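Local structure of leucine aminopeptidase 2 (Saccharomyces cerevisiae, 2XQ0) at residues T33-S38 / G48-Q53; L74-V79 / L114-R119. The protein cleaves di- and tripeptides as a zinc-dependent aminopeptidase of the M1 family and has a low epoxide hydrolase activity in vitro. All blocks are in the same frame, centred on the assembly; numbering follows the deposited sequence.

Interaction 1: residues T33-S38 / G48-Q53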
loop_
_atom_site.group_PDB
_atom_site.type_symbol
_atom_site.label_atom_id
_atom_site.label_comp_id
_atom_site.label_asym_id
_atom_site.label_seq_id
_atom_site.Cartn_x
_atom_site.Cartn_y
_atom_site.Cartn_z
ATOM N N THR A 33 -2.825 -24.130 6.573
ATOM C CA THR A 33 -4.104 -23.477 6.876
ATOM C C THR A 33 -5.104 -23.692 5.750
ATOM O O THR A 33 -4.836 -23.375 4.590
ATOM C CB THR A 33 -3.947 -21.959 7.050
ATOM O OG1 THR A 33 -2.957 -21.689 8.045
ATOM C CG2 THR A 33 -5.275 -21.319 7.463
ATOM N N ASP A 34 -6.275 -24.207 6.084
ATOM C CA ASP A 34 -7.294 -24.399 5.062
ATOM C C ASP A 34 -8.507 -23.546 5.400
ATOM O O ASP A 34 -8.988 -23.576 6.537
ATOM C CB ASP A 34 -7.676 -25.881 4.967
ATOM C CG ASP A 34 -8.819 -26.144 3.981
ATOM O OD1 ASP A 34 -8.683 -25.848 2.765
ATOM O OD2 ASP A 34 -9.860 -26.672 4.429
ATOM N N LEU A 35 -8.980 -22.781 4.420
ATOM C CA LEU A 35 -10.162 -21.945 4.583
ATOM C C LEU A 35 -11.325 -22.571 3.809
ATOM O O LEU A 35 -11.209 -22.838 2.625
ATOM C CB LEU A 35 -9.882 -20.516 4.089
ATOM C CG LEU A 35 -8.889 -19.715 4.928
ATOM C CD1 LEU A 35 -8.290 -18.514 4.173
ATOM C CD2 LEU A 35 -9.561 -19.266 6.229
ATOM N N ASN A 36 -12.438 -22.822 4.489
ATOM C CA ASN A 36 -13.604 -23.404 3.850
ATOM C C ASN A 36 -14.760 -22.443 4.075
ATOM O O ASN A 36 -15.379 -22.434 5.138
ATOM C CB ASN A 36 -13.882 -24.795 4.437
ATOM C CG ASN A 36 -15.133 -25.429 3.871
ATOM O OD1 ASN A 36 -15.787 -24.866 2.999
ATOM N ND2 ASN A 36 -15.481 -26.607 4.380
ATOM N N LEU A 37 -15.027 -21.607 3.074
ATOM C CA LEU A 37 -15.859 -20.431 3.277
ATOM C C LEU A 37 -17.049 -20.358 2.339
ATOM O O LEU A 37 -17.064 -20.951 1.263
ATOM C CB LEU A 37 -15.024 -19.146 3.115
ATOM C CG LEU A 37 -13.745 -19.043 3.961
ATOM C CD1 LEU A 37 -12.915 -17.839 3.510
ATOM C CD2 LEU A 37 -14.053 -18.968 5.460
ATOM N N SER A 38 -18.042 -19.591 2.768
ATOM C CA SER A 38 -19.209 -19.310 1.962
ATOM C C SER A 38 -19.500 -17.813 2.041
ATOM O O SER A 38 -19.545 -17.240 3.122
ATOM C CB SER A 38 -20.405 -20.124 2.480
ATOM O OG SER A 38 -21.549 -19.891 1.677
ATOM N N GLY A 48 -18.073 -20.134 7.714
ATOM C CA GLY A 48 -17.497 -21.412 7.366
ATOM C C GLY A 48 -16.525 -21.787 8.441
ATOM O O GLY A 48 -16.770 -21.552 9.628
ATOM N N SER A 49 -15.404 -22.364 8.043
ATOM C CA SER A 49 -14.474 -22.820 9.046
ATOM C C SER A 49 -13.043 -22.706 8.551
ATOM O O SER A 49 -12.789 -22.718 7.355
ATOM C CB SER A 49 -14.792 -24.257 9.434
ATOM O OG SER A 49 -14.338 -25.152 8.441
ATOM N N VAL A 50 -12.117 -22.569 9.492
ATOM C CA VAL A 50 -10.704 -22.584 9.191
ATOM C C VAL A 50 -10.094 -23.778 9.888
ATOM O O VAL A 50 -10.415 -24.079 11.047
ATOM C CB VAL A 50 -9.972 -21.276 9.603
ATOM C CG1 VAL A 50 -10.222 -20.908 11.074
ATOM C CG2 VAL A 50 -8.463 -21.399 9.337
ATOM N N THR A 51 -9.243 -24.493 9.168
ATOM C CA THR A 51 -8.567 -25.646 9.746
ATOM C C THR A 51 -7.060 -25.418 9.689
ATOM O O THR A 51 -6.514 -25.139 8.631
ATOM C CB THR A 51 -8.907 -26.943 8.978
ATOM O OG1 THR A 51 -10.325 -27.094 8.884
ATOM C CG2 THR A 51 -8.318 -28.153 9.683
ATOM N N PHE A 52 -6.407 -25.522 10.837
ATOM C CA PHE A 52 -4.956 -25.420 10.940
ATOM C C PHE A 52 -4.366 -26.785 11.263
ATOM O O PHE A 52 -4.874 -27.509 12.140
ATOM C CB PHE A 52 -4.556 -24.488 12.081
ATOM C CG PHE A 52 -5.064 -23.082 11.934
ATOM C CD1 PHE A 52 -4.425 -22.184 11.095
ATOM C CD2 PHE A 52 -6.159 -22.647 12.662
ATOM C CE1 PHE A 52 -4.873 -20.888 10.983
ATOM C CE2 PHE A 52 -6.620 -21.355 12.541
ATOM C CZ PHE A 52 -5.977 -20.476 11.698
ATOM N N GLN A 53 -3.278 -27.124 10.590
ATOM C CA GLN A 53 -2.440 -28.227 11.025
ATOM C C GLN A 53 -1.349 -27.554 11.846
ATOM O O GLN A 53 -0.615 -26.704 11.335
ATOM C CB GLN A 53 -1.822 -28.965 9.839
ATOM C CG GLN A 53 -2.800 -29.416 8.779
ATOM C CD GLN A 53 -3.751 -30.458 9.290
ATOM O OE1 GLN A 53 -3.413 -31.236 10.187
ATOM N NE2 GLN A 53 -4.954 -30.489 8.725
HETATM O O HOH W 1 -11.501 -25.503 7.060
#
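The backbone oxygen Asp-34 O is gripped from several sides: Thr-51 N donates to it at 2.8 Å, Val-50 CA adds a CA-H...O contact, and an ordered water, 3.2 Å away, can donate to it, though other acceptors compete for its protons. This pairing belongs to a beta hairpin, strands 28-40 and 45-56, within the large sheet of the M1 N-terminal domain. Its hydrogen-bonded pairs are Asp-34 with Thr-51 and Asn-36 with Ser-49. The closest of the four bonds, Asp-34 N to Thr-51 O at 2.7 Å, is nearly straight, with 168° at the hydrogen and the donor in the carbonyl plane.

Asp-34, Asn-36, Ser-49 and Thr-51 lie on one face, where small and polar groups suit a partly exposed surface. The same water meets Thr-51 OG1 at 2.7 Å and bonds Ser-49 OG, lying between both hydroxyls and the partner strand. Thr-51 OG1 has a second partner in Asn-115, while Asp-34 turns its carboxylate to Thr-168 on strand 165-172.

Thr-33, Leu-35, Val-50 and Phe-52 make the opposite, buried face. The CG2 methyl of the beta-branched Val-50 lies over the rim of one face of the Phe-52 ring, touches Thr-33 CG2 at 3.7 Å and meets Leu-35 CD2 at 3.9 Å. Thr-33 serves two needs: with CG2 anti to the backbone N, its methyl turns to the apolar cluster, while OG1 bonds Ser-165 OG.

At the backbone angles of Gly-48 a CB would jam against the preceding carbonyl oxygen and collide with Asn-36 O; without it, CA comes within 3.2 Å of Asn-36 O. At the far end of the paired segments, Thr-33 OG1 sits at the edge of the Phe-52 ring, near its plane, 3.4 Å from CD1.

Interaction 2: residues L74-V79 / L114-R119; sequences LDVQEV and LNIQFR
Strands 74-79 and 114-119 pair antiparallel, their axes 4.6 Å apart at 144°, and a classic beta bulge interrupts them where Gln-77 and Glu-78 share the single partner Gln-117. Gln-117 O takes both amides of the bulge: Gln-77 N at 2.9 Å, and Glu-78 N through a weak bond. The helix-like psi of Gln-77, -46°, brings the two amides to one oxygen and shifts the register by one residue. Gln-117 N closes the bulge by donating to Glu-78 O. Ordinary pairing continues with Asp-75 and Arg-119, joined by two backbone bonds, on one side and the non-hydrogen-bonded pair Val-79 and Ile-116 on the other.

On the polar face, Glu-78 and Gln-117 run side by side in extended chains, their carboxylate and amide planes 56° apart. An ordered water donates to Glu-78 OE2 at 2.7 Å and Gln-117 OE1 at 2.9 Å, bridging these two oxygens, both acceptors. Asp-75 and Arg-119 also lie alongside, yet the carboxylate meets the arginine's methylenes, OD2 standing 3.5 Å from CD, and the opposite charges probably attract only at longer range.

Val-76, Val-79, Ile-116 and Phe-118 make the other face apolar, in keeping with its largely buried position. The side chains of Val-76 and Ile-116 cross, with CG1 touching CG2 at 3.7 Å. Leu-114 and Leu-74 join them, Leu-114 CD1 meeting Val-79 CG1 at 3.6 Å and Leu-74 CD2 approaching Phe-118 CD2 obliquely at 4.1 Å.

Neighbouring strands of the same sheet extend the cluster: Phe-88 of strand 84-90 packs on Val-76 and Val-79, and Ile-103 of strand 101-104 on Val-79 and Leu-114, while Pro-156 reaches Leu-74, Ile-116 and Phe-118 from a loop. Strand 74-81 lies between 84-90 and 111-120, and 45-56 flanks 111-120 on its other side.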
loop_
_atom_site.group_PDB
_atom_site.type_symbol
_atom_site.label_atom_id
_atom_site.label_comp_id
_atom_site.label_asym_id
_atom_site.label_seq_id
_atom_site.Cartn_x
_atom_site.Cartn_y
_atom_site.Cartn_z
ATOM N N LEU A 74 -15.518 -11.298 15.417
ATOM C CA LEU A 74 -15.989 -12.548 14.818
ATOM C C LEU A 74 -17.020 -13.211 15.721
ATOM O O LEU A 74 -17.023 -13.014 16.939
ATOM C CB LEU A 74 -14.848 -13.530 14.563
ATOM C CG LEU A 74 -13.794 -13.185 13.524
ATOM C CD1 LEU A 74 -12.671 -14.225 13.540
ATOM C CD2 LEU A 74 -14.429 -13.096 12.156
ATOM N N ASP A 75 -17.911 -13.976 15.104
ATOM C CA ASP A 75 -18.815 -14.854 15.826
ATOM C C ASP A 75 -18.201 -16.263 15.770
ATOM O O ASP A 75 -18.348 -16.963 14.778
ATOM C CB ASP A 75 -20.192 -14.811 15.146
ATOM C CG ASP A 75 -21.209 -15.722 15.793
ATOM O OD1 ASP A 75 -20.912 -16.328 16.844
ATOM O OD2 ASP A 75 -22.325 -15.826 15.232
ATOM N N VAL A 76 -17.482 -16.660 16.818
ATOM C CA VAL A 76 -16.913 -18.006 16.877
ATOM C C VAL A 76 -17.961 -18.991 17.410
ATOM O O VAL A 76 -18.499 -18.815 18.506
ATOM C CB VAL A 76 -15.645 -18.064 17.758
ATOM C CG1 VAL A 76 -15.094 -19.490 17.821
ATOM C CG2 VAL A 76 -14.580 -17.111 17.220
ATOM N N GLN A 77 -18.232 -20.031 16.634
ATOM C CA GLN A 77 -19.399 -20.879 16.870
ATOM C C GLN A 77 -19.050 -22.220 17.488
ATOM O O GLN A 77 -19.709 -22.664 18.438
ATOM C CB GLN A 77 -20.155 -21.095 15.556
ATOM C CG GLN A 77 -20.713 -19.831 14.962
ATOM C CD GLN A 77 -21.148 -20.030 13.529
ATOM O OE1 GLN A 77 -20.400 -20.573 12.714
ATOM N NE2 GLN A 77 -22.361 -19.595 13.209
ATOM N N GLU A 78 -18.029 -22.874 16.943
ATOM C CA GLU A 78 -17.620 -24.179 17.451
ATOM C C GLU A 78 -16.129 -24.346 17.245
ATOM O O GLU A 78 -15.562 -23.771 16.329
ATOM C CB GLU A 78 -18.357 -25.308 16.717
ATOM C CG GLU A 78 -19.875 -25.233 16.784
ATOM C CD GLU A 78 -20.565 -26.235 15.863
ATOM O OE1 GLU A 78 -20.035 -27.353 15.683
ATOM O OE2 GLU A 78 -21.643 -25.901 15.320
ATOM N N VAL A 79 -15.499 -25.151 18.092
ATOM C CA VAL A 79 -14.092 -25.500 17.926
ATOM C C VAL A 79 -13.877 -26.997 18.157
ATOM O O VAL A 79 -14.356 -27.558 19.157
ATOM C CB VAL A 79 -13.214 -24.773 18.944
ATOM C CG1 VAL A 79 -11.758 -25.155 18.720
ATOM C CG2 VAL A 79 -13.409 -23.257 18.856
ATOM N N LEU A 114 -6.658 -28.342 14.171
ATOM C CA LEU A 114 -7.559 -27.407 14.845
ATOM C C LEU A 114 -8.587 -26.850 13.866
ATOM O O LEU A 114 -8.222 -26.221 12.870
ATOM C CB LEU A 114 -6.757 -26.264 15.455
ATOM C CG LEU A 114 -7.587 -25.069 15.924
ATOM C CD1 LEU A 114 -8.559 -25.488 17.013
ATOM C CD2 LEU A 114 -6.691 -23.950 16.402
ATOM N N ASN A 115 -9.868 -27.097 14.135
ATOM C CA ASN A 115 -10.935 -26.563 13.298
ATOM C C ASN A 115 -11.821 -25.593 14.076
ATOM O O ASN A 115 -12.301 -25.901 15.169
ATOM C CB ASN A 115 -11.784 -27.689 12.697
ATOM C CG ASN A 115 -12.873 -27.169 11.763
ATOM O OD1 ASN A 115 -14.008 -26.939 12.177
ATOM N ND2 ASN A 115 -12.530 -26.987 10.503
ATOM N N ILE A 116 -12.035 -24.414 13.512
ATOM C CA ILE A 116 -12.907 -23.422 14.132
ATOM C C ILE A 116 -13.978 -22.977 13.147
ATOM O O ILE A 116 -13.663 -22.463 12.070
ATOM C CB ILE A 116 -12.114 -22.183 14.538
ATOM C CG1 ILE A 116 -10.892 -22.577 15.381
ATOM C CG2 ILE A 116 -13.018 -21.180 15.252
ATOM C CD1 ILE A 116 -9.831 -21.513 15.433
ATOM N N GLN A 117 -15.236 -23.152 13.522
ATOM C CA GLN A 117 -16.343 -22.647 12.723
ATOM C C GLN A 117 -16.683 -21.257 13.192
ATOM O O GLN A 117 -16.751 -20.995 14.391
ATOM C CB GLN A 117 -17.580 -23.528 12.866
ATOM C CG GLN A 117 -17.439 -24.901 12.264
ATOM C CD GLN A 117 -18.598 -25.788 12.637
ATOM O OE1 GLN A 117 -19.759 -25.424 12.440
ATOM N NE2 GLN A 117 -18.296 -26.952 13.199
ATOM N N PHE A 118 -16.924 -20.366 12.244
ATOM C CA PHE A 118 -17.161 -18.984 12.595
ATOM C C PHE A 118 -17.931 -18.308 11.480
ATOM O O PHE A 118 -18.081 -18.870 10.387
ATOM C CB PHE A 118 -15.813 -18.271 12.786
ATOM C CG PHE A 118 -15.042 -18.116 11.513
ATOM C CD1 PHE A 118 -14.272 -19.158 11.020
ATOM C CD2 PHE A 118 -15.111 -16.942 10.791
ATOM C CE1 PHE A 118 -13.576 -19.018 9.836
ATOM C CE2 PHE A 118 -14.430 -16.804 9.618
ATOM C CZ PHE A 118 -13.664 -17.848 9.130
ATOM N N ARG A 119 -18.396 -17.093 11.756
ATOM C CA ARG A 119 -18.872 -16.200 10.714
ATOM C C ARG A 119 -18.411 -14.768 11.004
ATOM O O ARG A 119 -18.187 -14.397 12.160
ATOM C CB ARG A 119 -20.400 -16.266 10.602
ATOM C CG ARG A 119 -21.129 -15.894 11.881
ATOM C CD ARG A 119 -22.646 -16.140 11.770
ATOM N NE ARG A 119 -23.223 -15.300 10.726
ATOM C CZ ARG A 119 -23.636 -15.745 9.542
ATOM N NH1 ARG A 119 -23.564 -17.038 9.249
ATOM N NH2 ARG A 119 -24.143 -14.890 8.658
HETATM O O HOH W 2 -22.385 -24.516 13.076
#

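Interactions 1 and 2 are pairings in the same large mixed sheet of the M1 N-terminal domain, separated by one strand-strand interface, their centres about 10 Å apart. Across the sheet the strands run 74-81, 111-120, 45-56, 28-40, so the central pair, 45-56 with 111-120, joins the two contacts. There Phe-52 N probably bonds Leu-114 O. Along the chain, the local hairpin 33-38/48-53 is complete before interaction 2 pairs residues 35 positions apart at their nearest ends. Together they make a continuous surface whose apolar side meets the loop residues Phe-155 and Pro-156; the side chains of Leu-35 and Leu-74 lie about 8 and 10 Å from that of the substrate-binding Leu-146.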